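Local atomic coordinates of Uly1 (Catenovulum maritimum, PDB entry 7DRQ), a protein that is a polysaccharide lyase of family 24 that cleaves ulvan, a cell-wall polysaccharide of green algae, and binds calcium ions. Residues D194-F206 and D213-D225. Numbering follows the deposited sequence.
Sequences DHGQFSRLTYPTF and DLFLHMRQGSSHD
Thr202 and Thr205 form hydrogen-bonded pairs with Arg219 and His217 in an antiparallel hairpin of strands 201-208 and 214-220, the register slipping by one residue between them: a beta bulge. Beside it the guanidinium of Arg219 carries Tyr203 CD2 over one face, the planes 52° apart, with Arg219 NH1 3.4 Å from Tyr203 CE2; Arg219 NH2 bonds Gly264 O. Thr205 O takes His217 N and His217 ND1, each 3.0 Å away, from opposite faces of its plane. His217 CG sits between the backbone N and carbonyl carbon (chi1 75°), which turns the ring there and brings CE1 to 3.3 Å from Thr205 CB. A leucine here would probably cost Thr205 O its second donor. On the sheet face opposite Thr205 and His217, Leu216 CD1 lies over the Phe206 ring, 4.0 Å from its centroid. The selenomethionine methyl CE of Met218 touches Leu201 CB. Gln220 sends NE2 straight to Ser199 O (3.0 Å) and weakly to Gly196 O, tying the end of helix 195-198 and the turn after it to the hairpin; OE1 is hydrogen-bonded to Arg227 NH2. In this fold, consistent with its family's beta-propeller, strand 201-208 edges a four-stranded sheet; Phe206 packs on strand 111-115.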
loop_
_atom_site.group_PDB
_atom_site.type_symbol
_atom_site.label_atom_id
_atom_site.label_comp_id
_atom_site.label_asym_id
_atom_site.label_seq_id
_atom_site.Cartn_x
_atom_site.Cartn_y
_atom_site.Cartn_z
ATOM N N ASP A 194 1.387 -0.074 -23.836
ATOM C CA ASP A 194 2.835 0.097 -23.664
ATOM C C ASP A 194 3.310 -0.982 -22.686
ATOM O O ASP A 194 3.302 -0.773 -21.473
ATOM C CB ASP A 194 3.154 1.500 -23.168
ATOM C CG ASP A 194 4.640 1.772 -23.072
ATOM O OD1 ASP A 194 5.443 0.814 -23.142
ATOM O OD2 ASP A 194 5.014 2.962 -22.932
ATOM N N HIS A 195 3.743 -2.123 -23.235
ATOM C CA HIS A 195 4.164 -3.229 -22.378
ATOM C C HIS A 195 5.387 -2.861 -21.546
ATOM O O HIS A 195 5.467 -3.217 -20.368
ATOM C CB HIS A 195 4.446 -4.480 -23.207
ATOM C CG HIS A 195 4.727 -5.695 -22.377
ATOM N ND1 HIS A 195 6.007 -6.091 -22.046
ATOM C CD2 HIS A 195 3.895 -6.598 -21.810
ATOM C CE1 HIS A 195 5.950 -7.184 -21.306
ATOM N NE2 HIS A 195 4.679 -7.515 -21.154
ATOM N N GLY A 196 6.345 -2.139 -22.136
ATOM C CA GLY A 196 7.495 -1.697 -21.359
ATOM C C GLY A 196 7.087 -0.903 -20.131
ATOM O O GLY A 196 7.646 -1.083 -19.044
ATOM N N GLN A 197 6.079 -0.039 -20.282
ATOM C CA GLN A 197 5.667 0.850 -19.195
ATOM C C GLN A 197 4.775 0.151 -18.177
ATOM O O GLN A 197 4.847 0.465 -16.981
ATOM C CB GLN A 197 4.933 2.079 -19.758
ATOM C CG GLN A 197 4.506 3.087 -18.692
ATOM C CD GLN A 197 3.789 4.319 -19.232
ATOM O OE1 GLN A 197 3.346 5.172 -18.453
ATOM N NE2 GLN A 197 3.665 4.423 -20.558
ATOM N N PHE A 198 3.936 -0.789 -18.604
ATOM C CA PHE A 198 2.895 -1.295 -17.716
ATOM C C PHE A 198 3.075 -2.745 -17.292
ATOM O O PHE A 198 2.211 -3.277 -16.590
ATOM C CB PHE A 198 1.530 -1.089 -18.374
ATOM C CG PHE A 198 1.158 0.349 -18.480
ATOM C CD1 PHE A 198 0.816 1.065 -17.342
ATOM C CD2 PHE A 198 1.214 1.010 -19.700
ATOM C CE1 PHE A 198 0.505 2.404 -17.425
ATOM C CE2 PHE A 198 0.905 2.345 -19.790
ATOM C CZ PHE A 198 0.553 3.048 -18.665
ATOM N N SER A 199 4.172 -3.391 -17.668
ATOM C CA SER A 199 4.439 -4.746 -17.221
ATOM C C SER A 199 5.323 -4.736 -15.975
ATOM O O SER A 199 5.992 -3.746 -15.662
ATOM C CB SER A 199 5.110 -5.562 -18.326
ATOM O OG SER A 199 6.347 -4.979 -18.655
ATOM N N ARG A 200 5.300 -5.864 -15.261
ATOM C CA ARG A 200 6.107 -6.083 -14.061
ATOM C C ARG A 200 5.805 -5.064 -12.961
ATOM O O ARG A 200 6.701 -4.646 -12.226
ATOM C CB ARG A 200 7.604 -6.092 -14.391
ATOM C CG ARG A 200 8.006 -7.227 -15.317
ATOM C CD ARG A 200 9.529 -7.334 -15.410
ATOM N NE ARG A 200 9.963 -8.671 -15.813
ATOM C CZ ARG A 200 10.212 -9.021 -17.071
ATOM N NH1 ARG A 200 10.060 -8.132 -18.039
ATOM N NH2 ARG A 200 10.604 -10.257 -17.366
ATOM N N LEU A 201 4.534 -4.685 -12.819
ATOM C CA LEU A 201 4.134 -3.700 -11.817
ATOM C C LEU A 201 3.432 -4.369 -10.634
ATOM O O LEU A 201 2.646 -5.307 -10.810
ATOM C CB LEU A 201 3.226 -2.637 -12.439
ATOM C CG LEU A 201 3.826 -1.744 -13.532
ATOM C CD1 LEU A 201 2.777 -0.786 -14.069
ATOM C CD2 LEU A 201 5.019 -0.969 -12.995
ATOM N N THR A 202 3.699 -3.852 -9.428
ATOM C CA THR A 202 3.104 -4.341 -8.185
ATOM C C THR A 202 2.896 -3.158 -7.239
ATOM O O THR A 202 3.561 -2.122 -7.354
ATOM C CB THR A 202 4.000 -5.402 -7.513
ATOM O OG1 THR A 202 4.486 -6.330 -8.499
ATOM C CG2 THR A 202 3.237 -6.179 -6.409
ATOM N N TYR A 203 1.933 -3.312 -6.315
ATOM C CA TYR A 203 1.655 -2.399 -5.201
ATOM C C TYR A 203 1.101 -1.048 -5.631
ATOM O O TYR A 203 1.772 -0.024 -5.439
ATOM C CB TYR A 203 2.909 -2.134 -4.371
ATOM C CG TYR A 203 3.548 -3.337 -3.750
ATOM C CD1 TYR A 203 2.868 -4.130 -2.835
ATOM C CD2 TYR A 203 4.849 -3.672 -4.074
ATOM C CE1 TYR A 203 3.483 -5.234 -2.262
ATOM C CE2 TYR A 203 5.467 -4.760 -3.514
ATOM C CZ TYR A 203 4.789 -5.536 -2.613
ATOM O OH TYR A 203 5.442 -6.619 -2.072
ATOM N N PRO A 204 -0.116 -0.986 -6.176
ATOM C CA PRO A 204 -0.707 0.322 -6.522
ATOM C C PRO A 204 -1.047 1.107 -5.260
ATOM O O PRO A 204 -1.740 0.605 -4.373
ATOM C CB PRO A 204 -1.964 -0.056 -7.313
ATOM C CG PRO A 204 -2.358 -1.409 -6.733
ATOM C CD PRO A 204 -1.050 -2.105 -6.412
ATOM N N THR A 205 -0.528 2.335 -5.173
ATOM C CA THR A 205 -0.790 3.225 -4.047
ATOM C C THR A 205 -0.960 4.639 -4.577
ATOM O O THR A 205 -0.003 5.214 -5.104
ATOM C CB THR A 205 0.342 3.176 -3.015
ATOM O OG1 THR A 205 0.489 1.835 -2.538
ATOM C CG2 THR A 205 0.013 4.085 -1.820
ATOM N N PHE A 206 -2.164 5.188 -4.437
ATOM C CA PHE A 206 -2.459 6.552 -4.839
ATOM C C PHE A 206 -2.169 7.528 -3.703
ATOM O O PHE A 206 -2.221 7.180 -2.520
ATOM C CB PHE A 206 -3.932 6.708 -5.232
ATOM C CG PHE A 206 -4.377 5.851 -6.393
ATOM C CD1 PHE A 206 -4.225 6.296 -7.706
ATOM C CD2 PHE A 206 -5.049 4.653 -6.165
ATOM C CE1 PHE A 206 -4.686 5.532 -8.768
ATOM C CE2 PHE A 206 -5.515 3.889 -7.217
ATOM C CZ PHE A 206 -5.330 4.328 -8.529
ATOM N N ASP A 213 -4.556 17.491 -6.804
ATOM C CA ASP A 213 -3.934 16.645 -7.811
ATOM C C ASP A 213 -3.857 15.214 -7.307
ATOM O O ASP A 213 -3.716 14.964 -6.108
ATOM C CB ASP A 213 -2.536 17.148 -8.164
ATOM C CG ASP A 213 -2.563 18.184 -9.279
ATOM O OD1 ASP A 213 -3.311 17.986 -10.265
ATOM O OD2 ASP A 213 -1.858 19.198 -9.149
ATOM N N LEU A 214 -3.982 14.271 -8.231
ATOM C CA LEU A 214 -4.011 12.851 -7.911
ATOM C C LEU A 214 -2.814 12.177 -8.564
ATOM O O LEU A 214 -2.534 12.411 -9.749
ATOM C CB LEU A 214 -5.306 12.202 -8.400
ATOM C CG LEU A 214 -5.387 10.680 -8.299
ATOM C CD1 LEU A 214 -5.278 10.217 -6.849
ATOM C CD2 LEU A 214 -6.701 10.187 -8.915
ATOM N N PHE A 215 -2.112 11.355 -7.794
ATOM C CA PHE A 215 -0.909 10.677 -8.262
ATOM C C PHE A 215 -0.999 9.192 -7.946
ATOM O O PHE A 215 -1.766 8.764 -7.080
ATOM C CB PHE A 215 0.363 11.227 -7.609
ATOM C CG PHE A 215 0.559 12.702 -7.783
ATOM C CD1 PHE A 215 -0.026 13.604 -6.911
ATOM C CD2 PHE A 215 1.377 13.189 -8.802
ATOM C CE1 PHE A 215 0.171 14.974 -7.065
ATOM C CE2 PHE A 215 1.585 14.545 -8.949
ATOM C CZ PHE A 215 0.981 15.441 -8.090
ATOM N N LEU A 216 -0.164 8.408 -8.624
ATOM C CA LEU A 216 -0.078 6.980 -8.370
ATOM C C LEU A 216 1.385 6.566 -8.386
ATOM O O LEU A 216 2.153 7.081 -9.195
ATOM C CB LEU A 216 -0.843 6.183 -9.420
ATOM C CG LEU A 216 -0.458 4.707 -9.430
ATOM C CD1 LEU A 216 -1.189 3.917 -8.287
ATOM C CD2 LEU A 216 -0.670 4.088 -10.772
ATOM N N HIS A 217 1.783 5.673 -7.482
ATOM C CA HIS A 217 3.083 5.030 -7.636
ATOM C C HIS A 217 2.961 3.520 -7.495
ATOM O O HIS A 217 2.063 3.005 -6.830
ATOM C CB HIS A 217 4.159 5.596 -6.674
ATOM C CG HIS A 217 4.033 5.163 -5.241
ATOM N ND1 HIS A 217 2.919 5.426 -4.474
ATOM C CD2 HIS A 217 4.923 4.561 -4.417
ATOM C CE1 HIS A 217 3.112 4.968 -3.247
ATOM N NE2 HIS A 217 4.322 4.440 -3.187
HETATM N N MSE A 218 3.867 2.820 -8.180
HETATM C CA MSE A 218 3.938 1.367 -8.162
HETATM C C MSE A 218 5.405 0.967 -8.201
HETATM O O MSE A 218 6.279 1.776 -8.526
HETATM C CB MSE A 218 3.172 0.735 -9.336
HETATM C CG MSE A 218 1.678 1.086 -9.369
HETATM SE SE MSE A 218 0.691 0.050 -10.703
HETATM C CE MSE A 218 0.725 -1.662 -9.797
ATOM N N ARG A 219 5.667 -0.286 -7.875
ATOM C CA ARG A 219 7.006 -0.843 -7.988
ATOM C C ARG A 219 7.086 -1.604 -9.296
ATOM O O ARG A 219 6.151 -2.319 -9.666
ATOM C CB ARG A 219 7.323 -1.771 -6.814
ATOM C CG ARG A 219 7.434 -1.054 -5.494
ATOM C CD ARG A 219 7.866 -1.992 -4.382
ATOM N NE ARG A 219 7.467 -1.469 -3.077
ATOM C CZ ARG A 219 7.576 -2.141 -1.939
ATOM N NH1 ARG A 219 8.079 -3.372 -1.936
ATOM N NH2 ARG A 219 7.191 -1.578 -0.804
ATOM N N GLN A 220 8.180 -1.413 -10.019
ATOM C CA GLN A 220 8.380 -2.106 -11.280
ATOM C C GLN A 220 9.633 -2.960 -11.192
ATOM O O GLN A 220 10.663 -2.512 -10.683
ATOM C CB GLN A 220 8.507 -1.138 -12.448
ATOM C CG GLN A 220 8.393 -1.856 -13.797
ATOM C CD GLN A 220 8.343 -0.902 -14.975
ATOM O OE1 GLN A 220 8.949 0.164 -14.951
ATOM N NE2 GLN A 220 7.615 -1.289 -16.019
ATOM N N GLY A 221 9.538 -4.179 -11.704
ATOM C CA GLY A 221 10.705 -5.039 -11.795
ATOM C C GLY A 221 10.640 -6.215 -10.845
ATOM O O GLY A 221 9.580 -6.823 -10.663
ATOM N N SER A 222 11.766 -6.541 -10.228
ATOM C CA SER A 222 11.890 -7.721 -9.384
ATOM C C SER A 222 12.590 -7.343 -8.090
ATOM O O SER A 222 13.068 -6.219 -7.923
ATOM C CB SER A 222 12.682 -8.814 -10.101
ATOM O OG SER A 222 14.053 -8.457 -10.124
ATOM N N SER A 223 12.697 -8.322 -7.185
ATOM C CA SER A 223 13.459 -8.128 -5.957
ATOM C C SER A 223 14.964 -8.022 -6.192
ATOM O O SER A 223 15.689 -7.680 -5.251
ATOM C CB SER A 223 13.169 -9.272 -4.982
ATOM O OG SER A 223 13.724 -10.478 -5.476
ATOM N N HIS A 224 15.457 -8.304 -7.401
ATOM C CA HIS A 224 16.869 -8.094 -7.723
ATOM C C HIS A 224 17.117 -6.842 -8.554
ATOM O O HIS A 224 18.267 -6.407 -8.658
ATOM C CB HIS A 224 17.438 -9.305 -8.466
ATOM C CG HIS A 224 17.463 -10.544 -7.637
ATOM N ND1 HIS A 224 18.575 -10.941 -6.926
ATOM C CD2 HIS A 224 16.509 -11.472 -7.395
ATOM C CE1 HIS A 224 18.299 -12.060 -6.276
ATOM N NE2 HIS A 224 17.058 -12.407 -6.555
ATOM N N ASP A 225 16.066 -6.248 -9.122
ATOM C CA ASP A 225 16.211 -5.112 -10.036
ATOM C C ASP A 225 14.836 -4.440 -10.059
ATOM O O ASP A 225 13.969 -4.821 -10.847
ATOM C CB ASP A 225 16.642 -5.563 -11.421
ATOM C CG ASP A 225 17.028 -4.410 -12.340
ATOM O OD1 ASP A 225 17.323 -3.300 -11.853
ATOM O OD2 ASP A 225 17.042 -4.623 -13.574
HETATM O O HOH W 1 6.856 2.026 -15.961
#